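Local atomic coordinates of chorismate synthase (Aquifex aeolicus, PDB entry 1Q1L), a protein that probably catalyses the 1,4-anti elimination of phosphate from 5-enolpyruvylshikimate-3-phosphate to give chorismate, using reduced FMN, in the last step of the shikimate pathway. Residues 176-180 and 181-185; 187-190 and 191-195; 214-217 and 218-221; 258-261 and 262-265. One frame throughout, in Å; residues are numbered along the deposited sequence.

Leu178 of interaction 1 packs on Tyr193 of interaction 2, CD2 to CZ at 3.5 Å, joining the turn of 176-185 to helix 187-197; the centres of these two contacts are about 12 Å apart. Like the other two, they are local contacts within one turn or helix end, between residues close in sequence. Interaction 3, on helix 210-221, stands alone, its nearest atoms about 11 Å from interaction 1 and about 13 Å from interaction 4. Interaction 4 lies across the chain's centre from interaction 2 and holds Gln264 and Ala265, both predicted to bind FMN. Lys221 of interaction 3 comes about 7 Å, side chain to side chain, from Ile326, another predicted FMN residue.

Interaction 1 (176-180 and 181-185)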
ATOM      1  N   GLU A 176      27.118   5.893  32.695  1.00 40.99           N
ATOM      2  CA  GLU A 176      28.304   6.653  32.323  1.00 39.84           C
ATOM      3  C   GLU A 176      29.330   5.909  31.482  1.00 38.77           C
ATOM      4  O   GLU A 176      30.003   6.514  30.651  1.00 36.38           O
ATOM      5  CB  GLU A 176      28.961   7.208  33.586  1.00 43.75           C
ATOM      6  CG  GLU A 176      28.010   8.043  34.437  1.00 45.31           C
ATOM      7  CD  GLU A 176      27.467   9.259  33.700  1.00 46.89           C
ATOM      8  OE1 GLU A 176      26.615   9.969  34.275  1.00 47.79           O
ATOM      9  OE2 GLU A 176      27.890   9.515  32.552  1.00 48.58           O
ATOM     10  N   GLU A 177      29.454   4.603  31.688  1.00 38.54           N
ATOM     11  CA  GLU A 177      30.408   3.817  30.919  1.00 39.37           C
ATOM     12  C   GLU A 177      30.117   3.841  29.422  1.00 39.43           C
ATOM     13  O   GLU A 177      30.997   3.548  28.615  1.00 39.15           O
ATOM     14  CB  GLU A 177      30.417   2.358  31.391  1.00 41.86           C
ATOM     15  CG  GLU A 177      30.884   2.163  32.821  1.00 45.07           C
ATOM     16  CD  GLU A 177      29.759   2.257  33.826  1.00 46.85           C
ATOM     17  OE1 GLU A 177      28.836   3.074  33.622  1.00 49.39           O
ATOM     18  OE2 GLU A 177      29.804   1.515  34.829  1.00 50.82           O
ATOM     19  N   LEU A 178      28.893   4.202  29.047  1.00 38.02           N
ATOM     20  CA  LEU A 178      28.515   4.206  27.632  1.00 41.15           C
ATOM     21  C   LEU A 178      28.455   5.568  26.952  1.00 40.58           C
ATOM     22  O   LEU A 178      27.908   5.684  25.856  1.00 41.13           O
ATOM     23  CB  LEU A 178      27.166   3.501  27.462  1.00 39.40           C
ATOM     24  CG  LEU A 178      27.084   2.106  28.090  1.00 42.37           C
ATOM     25  CD1 LEU A 178      25.682   1.528  27.905  1.00 43.98           C
ATOM     26  CD2 LEU A 178      28.126   1.206  27.454  1.00 42.36           C
ATOM     27  N   LYS A 179      29.016   6.591  27.587  1.00 40.13           N
ATOM     28  CA  LYS A 179      29.009   7.934  27.011  1.00 42.02           C
ATOM     29  C   LYS A 179      29.868   7.988  25.744  1.00 40.33           C
ATOM     30  O   LYS A 179      29.563   8.724  24.811  1.00 42.31           O
ATOM     31  CB  LYS A 179      29.524   8.950  28.037  1.00 44.16           C
ATOM     32  CG  LYS A 179      28.730   9.003  29.337  1.00 46.97           C
ATOM     33  CD  LYS A 179      27.848  10.244  29.421  1.00 49.88           C
ATOM     34  CE  LYS A 179      26.548  10.079  28.656  1.00 51.08           C
ATOM     35  NZ  LYS A 179      25.655   9.089  29.318  1.00 54.27           N
ATOM     36  N   ASP A 180      30.952   7.220  25.724  1.00 40.34           N
ATOM     37  CA  ASP A 180      31.834   7.158  24.559  1.00 41.07           C
ATOM     38  C   ASP A 180      31.164   6.154  23.613  1.00 40.33           C
ATOM     39  O   ASP A 180      31.030   4.982  23.947  1.00 40.45           O
ATOM     40  CB  ASP A 180      33.219   6.661  24.989  1.00 43.51           C
ATOM     41  CG  ASP A 180      34.194   6.539  23.829  1.00 48.41           C
ATOM     42  OD1 ASP A 180      35.398   6.336  24.095  1.00 52.50           O
ATOM     43  OD2 ASP A 180      33.770   6.637  22.656  1.00 49.11           O
ATOM     44  N   LYS A 181      30.743   6.615  22.440  1.00 38.71           N
ATOM     45  CA  LYS A 181      30.035   5.753  21.489  1.00 37.53           C
ATOM     46  C   LYS A 181      30.870   4.979  20.477  1.00 37.35           C
ATOM     47  O   LYS A 181      30.360   4.559  19.435  1.00 36.53           O
ATOM     48  CB  LYS A 181      28.982   6.576  20.744  1.00 35.59           C
ATOM     49  CG  LYS A 181      27.969   7.241  21.652  1.00 33.58           C
ATOM     50  CD  LYS A 181      27.283   6.222  22.553  1.00 34.11           C
ATOM     51  CE  LYS A 181      26.274   6.889  23.466  1.00 31.36           C
ATOM     52  NZ  LYS A 181      25.644   5.891  24.368  1.00 28.26           N
ATOM     53  N   SER A 182      32.144   4.771  20.778  1.00 37.04           N
ATOM     54  CA  SER A 182      33.007   4.041  19.864  1.00 35.23           C
ATOM     55  C   SER A 182      32.534   2.595  19.732  1.00 32.16           C
ATOM     56  O   SER A 182      32.761   1.954  18.708  1.00 29.42           O
ATOM     57  CB  SER A 182      34.450   4.062  20.369  1.00 38.70           C
ATOM     58  OG  SER A 182      34.535   3.413  21.624  1.00 41.23           O
ATOM     59  N   TYR A 183      31.875   2.080  20.764  1.00 31.23           N
ATOM     60  CA  TYR A 183      31.401   0.702  20.721  1.00 30.94           C
ATOM     61  C   TYR A 183      30.356   0.444  19.624  1.00 32.60           C
ATOM     62  O   TYR A 183      30.039  -0.711  19.325  1.00 33.16           O
ATOM     63  CB  TYR A 183      30.861   0.280  22.096  1.00 32.81           C
ATOM     64  CG  TYR A 183      29.639   1.036  22.570  1.00 34.35           C
ATOM     65  CD1 TYR A 183      28.363   0.723  22.089  1.00 33.11           C
ATOM     66  CD2 TYR A 183      29.761   2.075  23.486  1.00 34.92           C
ATOM     67  CE1 TYR A 183      27.239   1.435  22.518  1.00 32.01           C
ATOM     68  CE2 TYR A 183      28.651   2.792  23.914  1.00 33.94           C
ATOM     69  CZ  TYR A 183      27.395   2.468  23.429  1.00 32.80           C
ATOM     70  OH  TYR A 183      26.307   3.191  23.856  1.00 33.44           O
ATOM     71  N   PHE A 184      29.832   1.511  19.016  1.00 32.64           N
ATOM     72  CA  PHE A 184      28.848   1.378  17.933  1.00 33.43           C
ATOM     73  C   PHE A 184      29.461   0.581  16.785  1.00 34.47           C
ATOM     74  O   PHE A 184      28.752   0.020  15.951  1.00 34.37           O
ATOM     75  CB  PHE A 184      28.444   2.752  17.380  1.00 32.99           C
ATOM     76  CG  PHE A 184      27.439   3.491  18.212  1.00 32.10           C
ATOM     77  CD1 PHE A 184      26.978   2.970  19.417  1.00 31.31           C
ATOM     78  CD2 PHE A 184      26.953   4.722  17.781  1.00 31.65           C
ATOM     79  CE1 PHE A 184      26.044   3.665  20.181  1.00 31.28           C
ATOM     80  CE2 PHE A 184      26.021   5.426  18.535  1.00 31.77           C
ATOM     81  CZ  PHE A 184      25.564   4.895  19.742  1.00 31.77           C
ATOM     82  N   ALA A 185      30.789   0.561  16.721  1.00 33.13           N
ATOM     83  CA  ALA A 185      31.477  -0.161  15.664  1.00 33.21           C
ATOM     84  C   ALA A 185      32.045  -1.476  16.175  1.00 33.94           C
ATOM     85  O   ALA A 185      32.905  -2.070  15.534  1.00 37.52           O
ATOM     86  CB  ALA A 185      32.597   0.700  15.095  1.00 33.69           C
TER
HETATM   87  O   HOH W   1      24.393   7.883  26.449  1.00 37.95           O
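Lys181 reaches back across the turn to the carbonyl of Leu178, its NZ giving a 2.7 Å hydrogen bond to Leu178 O. The ammonium approaches 29° out of the carbonyl plane. The same NZ bonds Tyr183 OH at 2.8 Å and donates to a water, so several partners fix the end of the lysine. A bend at chi2 (-55°) turns the lysine chain back along the turn, and CD and CE pass close to Leu178 O on the way. Tyr183 crosses Leu178 at about a right angle; Leu178 CB lies 3.9 Å from Tyr183 CE2, while Leu178 O sits at the ring edge, in its plane. On the outer side, Asp180 OD2 accepts the backbone N of Ser182 at 3.1 Å, met from above the carboxylate plane, with a weak 3.5 Å bond from Ser182 OG beside it. This bond lies at the start of the 3-10 turn 182-184. In the second shell, Glu232 forms a salt bridge with Lys181 and a hydrogen bond with Tyr183 OH. The turn lies between strand 173-174 and helix 187-197, with Leu178 and Tyr183 packed on Phe166 of strand 162-170 and Phe184 on Val318 of strand 317-323.

Interaction 2 (187-190 and 191-195)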
ATOM      1  N   PRO A 187      30.770  -5.151  17.229  1.00 35.50           N
ATOM      2  CA  PRO A 187      29.770  -6.216  17.383  1.00 37.56           C
ATOM      3  C   PRO A 187      29.903  -6.970  18.710  1.00 39.18           C
ATOM      4  O   PRO A 187      28.918  -7.172  19.421  1.00 40.49           O
ATOM      5  CB  PRO A 187      30.039  -7.114  16.178  1.00 35.94           C
ATOM      6  CG  PRO A 187      30.469  -6.137  15.138  1.00 36.98           C
ATOM      7  CD  PRO A 187      31.420  -5.237  15.909  1.00 35.85           C
ATOM      8  N   GLU A 188      31.123  -7.379  19.040  1.00 40.21           N
ATOM      9  CA  GLU A 188      31.380  -8.110  20.277  1.00 39.91           C
ATOM     10  C   GLU A 188      30.930  -7.322  21.502  1.00 37.88           C
ATOM     11  O   GLU A 188      30.316  -7.878  22.413  1.00 39.85           O
ATOM     12  CB  GLU A 188      32.871  -8.446  20.400  1.00 43.38           C
ATOM     13  CG  GLU A 188      33.408  -9.364  19.309  1.00 46.76           C
ATOM     14  CD  GLU A 188      33.326  -8.752  17.921  1.00 50.01           C
ATOM     15  OE1 GLU A 188      33.796  -7.606  17.744  1.00 52.18           O
ATOM     16  OE2 GLU A 188      32.797  -9.418  17.003  1.00 53.08           O
ATOM     17  N   LYS A 189      31.235  -6.029  21.534  1.00 37.20           N
ATOM     18  CA  LYS A 189      30.834  -5.194  22.668  1.00 38.29           C
ATOM     19  C   LYS A 189      29.315  -5.071  22.762  1.00 36.18           C
ATOM     20  O   LYS A 189      28.724  -5.288  23.823  1.00 35.87           O
ATOM     21  CB  LYS A 189      31.437  -3.789  22.552  1.00 40.06           C
ATOM     22  CG  LYS A 189      32.843  -3.649  23.092  1.00 43.81           C
ATOM     23  CD  LYS A 189      33.257  -2.183  23.122  1.00 48.17           C
ATOM     24  CE  LYS A 189      34.630  -1.992  23.753  1.00 51.37           C
ATOM     25  NZ  LYS A 189      34.994  -0.547  23.850  1.00 53.38           N
ATOM     26  N   LEU A 190      28.691  -4.703  21.647  1.00 35.00           N
ATOM     27  CA  LEU A 190      27.238  -4.554  21.592  1.00 32.20           C
ATOM     28  C   LEU A 190      26.576  -5.829  22.105  1.00 31.78           C
ATOM     29  O   LEU A 190      25.735  -5.791  23.005  1.00 30.08           O
ATOM     30  CB  LEU A 190      26.801  -4.267  20.150  1.00 30.76           C
ATOM     31  CG  LEU A 190      27.203  -2.875  19.632  1.00 29.45           C
ATOM     32  CD1 LEU A 190      27.050  -2.794  18.125  1.00 28.81           C
ATOM     33  CD2 LEU A 190      26.344  -1.825  20.313  1.00 27.56           C
ATOM     34  N   LEU A 191      26.976  -6.961  21.538  1.00 34.44           N
ATOM     35  CA  LEU A 191      26.411  -8.242  21.945  1.00 37.29           C
ATOM     36  C   LEU A 191      26.655  -8.441  23.432  1.00 37.90           C
ATOM     37  O   LEU A 191      25.795  -8.951  24.155  1.00 39.16           O
ATOM     38  CB  LEU A 191      27.047  -9.386  21.148  1.00 37.46           C
ATOM     39  CG  LEU A 191      26.367 -10.753  21.309  1.00 41.92           C
ATOM     40  CD1 LEU A 191      24.891 -10.631  20.955  1.00 41.47           C
ATOM     41  CD2 LEU A 191      27.046 -11.792  20.421  1.00 40.16           C
ATOM     42  N   SER A 192      27.832  -8.021  23.880  1.00 37.66           N
ATOM     43  CA  SER A 192      28.217  -8.133  25.279  1.00 38.26           C
ATOM     44  C   SER A 192      27.260  -7.347  26.167  1.00 37.01           C
ATOM     45  O   SER A 192      26.781  -7.852  27.185  1.00 36.46           O
ATOM     46  CB  SER A 192      29.646  -7.607  25.465  1.00 40.81           C
ATOM     47  OG  SER A 192      29.974  -7.480  26.836  1.00 46.01           O
ATOM     48  N   TYR A 193      26.985  -6.106  25.780  1.00 35.52           N
ATOM     49  CA  TYR A 193      26.087  -5.261  26.552  1.00 34.85           C
ATOM     50  C   TYR A 193      24.674  -5.830  26.594  1.00 34.74           C
ATOM     51  O   TYR A 193      23.984  -5.724  27.606  1.00 32.55           O
ATOM     52  CB  TYR A 193      26.061  -3.840  25.976  1.00 36.69           C
ATOM     53  CG  TYR A 193      27.380  -3.104  26.102  1.00 38.53           C
ATOM     54  CD1 TYR A 193      28.207  -3.300  27.211  1.00 41.64           C
ATOM     55  CD2 TYR A 193      27.783  -2.185  25.137  1.00 39.47           C
ATOM     56  CE1 TYR A 193      29.401  -2.595  27.356  1.00 41.70           C
ATOM     57  CE2 TYR A 193      28.976  -1.473  25.270  1.00 41.04           C
ATOM     58  CZ  TYR A 193      29.776  -1.682  26.382  1.00 42.01           C
ATOM     59  OH  TYR A 193      30.940  -0.969  26.534  1.00 41.10           O
ATOM     60  N   HIS A 194      24.239  -6.433  25.491  1.00 35.21           N
ATOM     61  CA  HIS A 194      22.908  -7.018  25.451  1.00 34.54           C
ATOM     62  C   HIS A 194      22.839  -8.213  26.394  1.00 35.57           C
ATOM     63  O   HIS A 194      21.867  -8.377  27.136  1.00 34.50           O
ATOM     64  CB  HIS A 194      22.557  -7.458  24.025  1.00 34.73           C
ATOM     65  CG  HIS A 194      21.267  -8.211  23.931  1.00 34.47           C
ATOM     66  ND1 HIS A 194      21.204  -9.588  23.973  1.00 35.37           N
ATOM     67  CD2 HIS A 194      19.989  -7.777  23.840  1.00 31.14           C
ATOM     68  CE1 HIS A 194      19.941  -9.969  23.913  1.00 33.81           C
ATOM     69  NE2 HIS A 194      19.183  -8.891  23.833  1.00 34.15           N
ATOM     70  N   GLU A 195      23.878  -9.042  26.371  1.00 36.79           N
ATOM     71  CA  GLU A 195      23.920 -10.218  27.231  1.00 40.02           C
ATOM     72  C   GLU A 195      23.857  -9.813  28.699  1.00 38.78           C
ATOM     73  O   GLU A 195      23.137 -10.428  29.483  1.00 38.33           O
ATOM     74  CB  GLU A 195      25.189 -11.030  26.969  1.00 42.86           C
ATOM     75  CG  GLU A 195      25.225 -11.731  25.621  1.00 51.14           C
ATOM     76  CD  GLU A 195      24.192 -12.838  25.511  1.00 56.81           C
ATOM     77  OE1 GLU A 195      24.235 -13.773  26.341  1.00 59.08           O
ATOM     78  OE2 GLU A 195      23.336 -12.776  24.596  1.00 58.95           O
TER
HETATM   79  O   HOH W   2      32.486   0.866  25.311  1.00 48.88           O
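Leu191 N bonds Pro187 O at 2.9 Å, the first of four i to i+4 backbone hydrogen bonds that continue through Glu188 to Ser192, Lys189 to Tyr193 and Leu190 to His194. The bond from Tyr193 N to Lys189 O is 2.7 Å, and that carbonyl oxygen also lies beneath the Tyr193 ring, 3.3 Å from its plane and offset toward the rim. With chi1 at -66°, Tyr193 CG stands beside its backbone N, which brings the ring back over the preceding turn. Lys189 runs out almost fully extended past the phenol, its CD 4.3 Å from Tyr193 OH. A water joins the two polar ends: Lys189 NZ donates to it at 3.2 Å, and Tyr193 OH lies 2.7 Å from it, with the water in the plane of the ring edge. Leu190 packs on Phe234 and Leu236 of strand 229-236. Tyr193 also makes an edge-to-face pair with Phe166. These features mark an amphipathic alpha-helix lying against a beta sheet, as befits the layered beta-alpha-beta sandwich of chorismate synthase: Pro187 and Leu190 face strand 229-236, while Glu188 and Lys189 are exposed.

Interaction 3 (214-217 and 218-221)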
ATOM      1  N   LYS A 214      18.215   1.078  41.335  1.00 60.06           N
ATOM      2  CA  LYS A 214      17.003   0.779  42.086  1.00 61.83           C
ATOM      3  C   LYS A 214      16.808   1.798  43.205  1.00 62.72           C
ATOM      4  O   LYS A 214      15.682   2.090  43.601  1.00 62.97           O
ATOM      5  CB  LYS A 214      17.074  -0.630  42.675  1.00 62.03           C
ATOM      6  CG  LYS A 214      17.410  -1.709  41.660  1.00 63.58           C
ATOM      7  CD  LYS A 214      16.454  -2.888  41.747  1.00 64.34           C
ATOM      8  CE  LYS A 214      16.507  -3.571  43.104  1.00 65.98           C
ATOM      9  NZ  LYS A 214      15.534  -4.700  43.197  1.00 65.08           N
ATOM     10  N   THR A 215      17.911   2.337  43.711  1.00 64.01           N
ATOM     11  CA  THR A 215      17.853   3.326  44.777  1.00 65.03           C
ATOM     12  C   THR A 215      17.316   4.647  44.235  1.00 65.03           C
ATOM     13  O   THR A 215      16.335   5.186  44.748  1.00 65.77           O
ATOM     14  CB  THR A 215      19.249   3.564  45.392  1.00 65.93           C
ATOM     15  OG1 THR A 215      19.689   2.366  46.046  1.00 67.11           O
ATOM     16  CG2 THR A 215      19.206   4.706  46.400  1.00 65.64           C
ATOM     17  N   TYR A 216      17.968   5.164  43.198  1.00 64.67           N
ATOM     18  CA  TYR A 216      17.546   6.415  42.579  1.00 63.48           C
ATOM     19  C   TYR A 216      16.060   6.360  42.251  1.00 63.61           C
ATOM     20  O   TYR A 216      15.312   7.296  42.533  1.00 63.14           O
ATOM     21  CB  TYR A 216      18.334   6.658  41.292  1.00 62.44           C
ATOM     22  CG  TYR A 216      17.783   7.781  40.442  1.00 61.25           C
ATOM     23  CD1 TYR A 216      17.964   9.115  40.807  1.00 61.05           C
ATOM     24  CD2 TYR A 216      17.077   7.510  39.268  1.00 60.12           C
ATOM     25  CE1 TYR A 216      17.460  10.153  40.023  1.00 60.28           C
ATOM     26  CE2 TYR A 216      16.568   8.539  38.478  1.00 59.19           C
ATOM     27  CZ  TYR A 216      16.765   9.856  38.858  1.00 59.51           C
ATOM     28  OH  TYR A 216      16.283  10.876  38.068  1.00 58.54           O
ATOM     29  N   ILE A 217      15.643   5.252  41.646  1.00 63.89           N
ATOM     30  CA  ILE A 217      14.254   5.068  41.259  1.00 64.39           C
ATOM     31  C   ILE A 217      13.307   5.230  42.443  1.00 65.80           C
ATOM     32  O   ILE A 217      12.459   6.121  42.440  1.00 66.11           O
ATOM     33  CB  ILE A 217      14.047   3.683  40.602  1.00 63.26           C
ATOM     34  CG1 ILE A 217      14.838   3.619  39.289  1.00 62.35           C
ATOM     35  CG2 ILE A 217      12.567   3.437  40.342  1.00 63.30           C
ATOM     36  CD1 ILE A 217      14.717   2.309  38.551  1.00 61.09           C
ATOM     37  N   ASP A 218      13.450   4.377  43.452  1.00 67.46           N
ATOM     38  CA  ASP A 218      12.597   4.454  44.633  1.00 68.50           C
ATOM     39  C   ASP A 218      12.681   5.852  45.229  1.00 69.40           C
ATOM     40  O   ASP A 218      11.690   6.392  45.722  1.00 68.99           O
ATOM     41  CB  ASP A 218      13.034   3.425  45.675  1.00 69.82           C
ATOM     42  CG  ASP A 218      12.965   2.004  45.153  1.00 70.62           C
ATOM     43  OD1 ASP A 218      11.894   1.608  44.647  1.00 72.29           O
ATOM     44  OD2 ASP A 218      13.978   1.282  45.253  1.00 71.05           O
ATOM     45  N   GLU A 219      13.874   6.432  45.174  1.00 70.77           N
ATOM     46  CA  GLU A 219      14.113   7.775  45.689  1.00 71.88           C
ATOM     47  C   GLU A 219      13.221   8.779  44.960  1.00 72.56           C
ATOM     48  O   GLU A 219      12.898   9.840  45.494  1.00 73.64           O
ATOM     49  CB  GLU A 219      15.587   8.148  45.490  1.00 72.86           C
ATOM     50  CG  GLU A 219      15.942   9.585  45.839  1.00 74.74           C
ATOM     51  CD  GLU A 219      17.398   9.907  45.537  1.00 77.03           C
ATOM     52  OE1 GLU A 219      18.287   9.292  46.164  1.00 77.09           O
ATOM     53  OE2 GLU A 219      17.654  10.772  44.666  1.00 77.13           O
ATOM     54  N   VAL A 220      12.827   8.430  43.738  1.00 71.90           N
ATOM     55  CA  VAL A 220      11.979   9.290  42.922  1.00 71.16           C
ATOM     56  C   VAL A 220      10.507   8.912  43.035  1.00 71.15           C
ATOM     57  O   VAL A 220       9.640   9.782  43.108  1.00 70.59           O
ATOM     58  CB  VAL A 220      12.393   9.223  41.433  1.00 71.60           C
ATOM     59  CG1 VAL A 220      11.379   9.963  40.568  1.00 70.54           C
ATOM     60  CG2 VAL A 220      13.781   9.824  41.253  1.00 70.01           C
ATOM     61  N   LYS A 221      10.230   7.612  43.054  1.00 72.15           N
ATOM     62  CA  LYS A 221       8.858   7.127  43.142  1.00 73.44           C
ATOM     63  C   LYS A 221       8.193   7.498  44.464  1.00 74.14           C
ATOM     64  O   LYS A 221       6.967   7.490  44.571  1.00 74.03           O
ATOM     65  CB  LYS A 221       8.818   5.609  42.940  1.00 73.96           C
ATOM     66  CG  LYS A 221       9.691   5.107  41.786  1.00 75.28           C
ATOM     67  CD  LYS A 221       9.535   5.951  40.520  1.00 76.57           C
ATOM     68  CE  LYS A 221       8.189   5.747  39.837  1.00 77.06           C
ATOM     69  NZ  LYS A 221       8.080   4.407  39.195  1.00 77.08           N
TER
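Val220 sets its CG2 methyl over one face of the Tyr216 ring, a CH-pi contact one helical turn apart. The methyl stands 4.0 Å from the ring centroid, 17° off the normal, and nearest to CZ at 3.8 Å. Tyr216 CG lies opposite its own backbone N (chi1 169°), and this swings the ring forward along the helix to where Val220 can cover it. Ile217 and Lys221 lie side by side and point the same way, Ile217 CG2 3.6 Å from Lys221 CG, so the aliphatic part of the lysine does the packing. Among backbone bonds, Glu219 N to Thr215 O is 2.8 Å. Ile217 O takes two donors, Lys221 N at 2.8 Å and Val220 N at 2.7 Å, the latter 57° above the carbonyl plane. Polar ends find partners outside the pair of segments: Tyr216 OH bonds Gln172 N, and Lys214 NZ forms a salt bridge with Glu201. Val220 additionally packs on Phe281 of the second subunit. Doubling of an i+4 bond by an i+3 bond at one carbonyl is characteristic of a helix narrowing toward its C-terminus, here the last turn of helix 210-221, close to a subunit interface of the homotetramer.

Interaction 4 (258-261 and 262-265); sequences QAMM and SIQA
Met260, a selenomethionine, and Ile263 lie side by side and point the same way, and Met260 SE meets Ile263 CD1 at 4.1 Å. A bend at chi2 (-56°) folds the selenium end of Met260 round to the isoleucine. Ile263 CG1 also passes 3.3 Å from Met260 O, so the branched side chain rests against the carbonyl that binds its own backbone: Ile263 N donates to Met260 O at 3.0 Å. Ser262 folds back over the end of the helix. Its OG occupies the position between backbone N and carbonyl carbon (chi1 73°), and from there bonds Ala259 O at 2.8 Å, from above the carbonyl plane. Ser262 N meanwhile holds Gln258 O at 3.0 Å. Backbone and hydroxyl of one serine therefore serve two successive carbonyls of the last turn, in a place where all the touching residues are buried; Arg145 adds a further hydrogen bond to the hydroxyl. The chain has left the helix after Met261 and runs on through Ile263 to Gln264 and Ala265, which are predicted to bind FMN, and Ala265 makes a backbone hydrogen bond with Lys324, another predicted FMN residue. With Ser262 packed on Trp248 of the second subunit, helix 252-261 ends between helix 356-379, which Ala259 and Ile263 touch through Met366, and strand 317-323, which Met260 meets at Val319 and Val321, just before strand 266-271 begins.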
ATOM      1  N   GLN A 258      10.114   5.438  11.719  1.00 27.96           N
ATOM      2  CA  GLN A 258       8.683   5.264  11.915  1.00 27.65           C
ATOM      3  C   GLN A 258       8.387   4.118  12.867  1.00 26.14           C
ATOM      4  O   GLN A 258       7.538   4.240  13.741  1.00 27.47           O
ATOM      5  CB  GLN A 258       7.972   4.996  10.589  1.00 29.48           C
ATOM      6  CG  GLN A 258       6.521   4.558  10.771  1.00 31.65           C
ATOM      7  CD  GLN A 258       5.709   4.651   9.495  1.00 36.83           C
ATOM      8  OE1 GLN A 258       6.144   4.203   8.432  1.00 37.55           O
ATOM      9  NE2 GLN A 258       4.514   5.228   9.596  1.00 37.54           N
ATOM     10  N   ALA A 259       9.078   3.000  12.683  1.00 27.15           N
ATOM     11  CA  ALA A 259       8.859   1.830  13.532  1.00 26.80           C
ATOM     12  C   ALA A 259       9.140   2.122  15.001  1.00 27.04           C
ATOM     13  O   ALA A 259       8.405   1.660  15.877  1.00 27.46           O
ATOM     14  CB  ALA A 259       9.726   0.667  13.057  1.00 25.22           C
HETATM   15  N   MSE A 260      10.205   2.877  15.277  1.00 27.45           N
HETATM   16  CA  MSE A 260      10.557   3.208  16.660  1.00 27.42           C
HETATM   17  C   MSE A 260       9.650   4.269  17.266  1.00 26.90           C
HETATM   18  O   MSE A 260       9.135   4.100  18.371  1.00 28.30           O
HETATM   19  CB  MSE A 260      12.010   3.695  16.760  1.00 28.87           C
HETATM   20  CG  MSE A 260      13.053   2.647  16.460  1.00 29.93           C
HETATM   21 SE   MSE A 260      12.878   1.087  17.592  1.00 36.99          SE
HETATM   22  CE  MSE A 260      14.420   0.139  16.943  1.00 36.03           C
HETATM   23  N   MSE A 261       9.464   5.368  16.544  1.00 26.48           N
HETATM   24  CA  MSE A 261       8.636   6.466  17.026  1.00 28.75           C
HETATM   25  C   MSE A 261       7.180   6.050  17.199  1.00 29.32           C
HETATM   26  O   MSE A 261       6.430   6.694  17.943  1.00 30.11           O
HETATM   27  CB  MSE A 261       8.706   7.649  16.060  1.00 28.11           C
HETATM   28  CG  MSE A 261       8.179   8.942  16.634  1.00 34.31           C
HETATM   29 SE   MSE A 261       9.438   9.747  17.894  1.00 39.04          SE
HETATM   30  CE  MSE A 261      10.555  10.664  16.606  1.00 33.30           C
ATOM     31  N   SER A 262       6.778   4.978  16.522  1.00 25.87           N
ATOM     32  CA  SER A 262       5.399   4.515  16.626  1.00 28.66           C
ATOM     33  C   SER A 262       5.144   3.838  17.973  1.00 27.65           C
ATOM     34  O   SER A 262       3.999   3.647  18.368  1.00 29.65           O
ATOM     35  CB  SER A 262       5.058   3.542  15.483  1.00 25.99           C
ATOM     36  OG  SER A 262       5.683   2.281  15.656  1.00 28.69           O
ATOM     37  N   ILE A 263       6.209   3.469  18.674  1.00 27.27           N
ATOM     38  CA  ILE A 263       6.059   2.823  19.979  1.00 27.54           C
ATOM     39  C   ILE A 263       5.525   3.854  20.981  1.00 27.92           C
ATOM     40  O   ILE A 263       5.957   5.007  20.996  1.00 25.55           O
ATOM     41  CB  ILE A 263       7.412   2.254  20.482  1.00 26.51           C
ATOM     42  CG1 ILE A 263       7.939   1.223  19.484  1.00 25.93           C
ATOM     43  CG2 ILE A 263       7.241   1.606  21.857  1.00 27.22           C
ATOM     44  CD1 ILE A 263       9.372   0.763  19.764  1.00 24.73           C
ATOM     45  N   GLN A 264       4.573   3.442  21.809  1.00 29.42           N
ATOM     46  CA  GLN A 264       3.992   4.347  22.791  1.00 32.74           C
ATOM     47  C   GLN A 264       5.059   5.002  23.662  1.00 31.40           C
ATOM     48  O   GLN A 264       6.018   4.351  24.067  1.00 29.61           O
ATOM     49  CB  GLN A 264       3.007   3.592  23.685  1.00 37.23           C
ATOM     50  CG  GLN A 264       2.549   4.397  24.896  1.00 45.69           C
ATOM     51  CD  GLN A 264       1.595   3.623  25.787  1.00 51.13           C
ATOM     52  OE1 GLN A 264       1.200   4.098  26.852  1.00 54.16           O
ATOM     53  NE2 GLN A 264       1.217   2.423  25.352  1.00 54.19           N
ATOM     54  N   ALA A 265       4.876   6.293  23.933  1.00 29.75           N
ATOM     55  CA  ALA A 265       5.785   7.078  24.769  1.00 32.07           C
ATOM     56  C   ALA A 265       7.112   7.477  24.130  1.00 31.94           C
ATOM     57  O   ALA A 265       7.875   8.245  24.726  1.00 33.23           O
ATOM     58  CB  ALA A 265       6.055   6.345  26.091  1.00 28.68           C
TER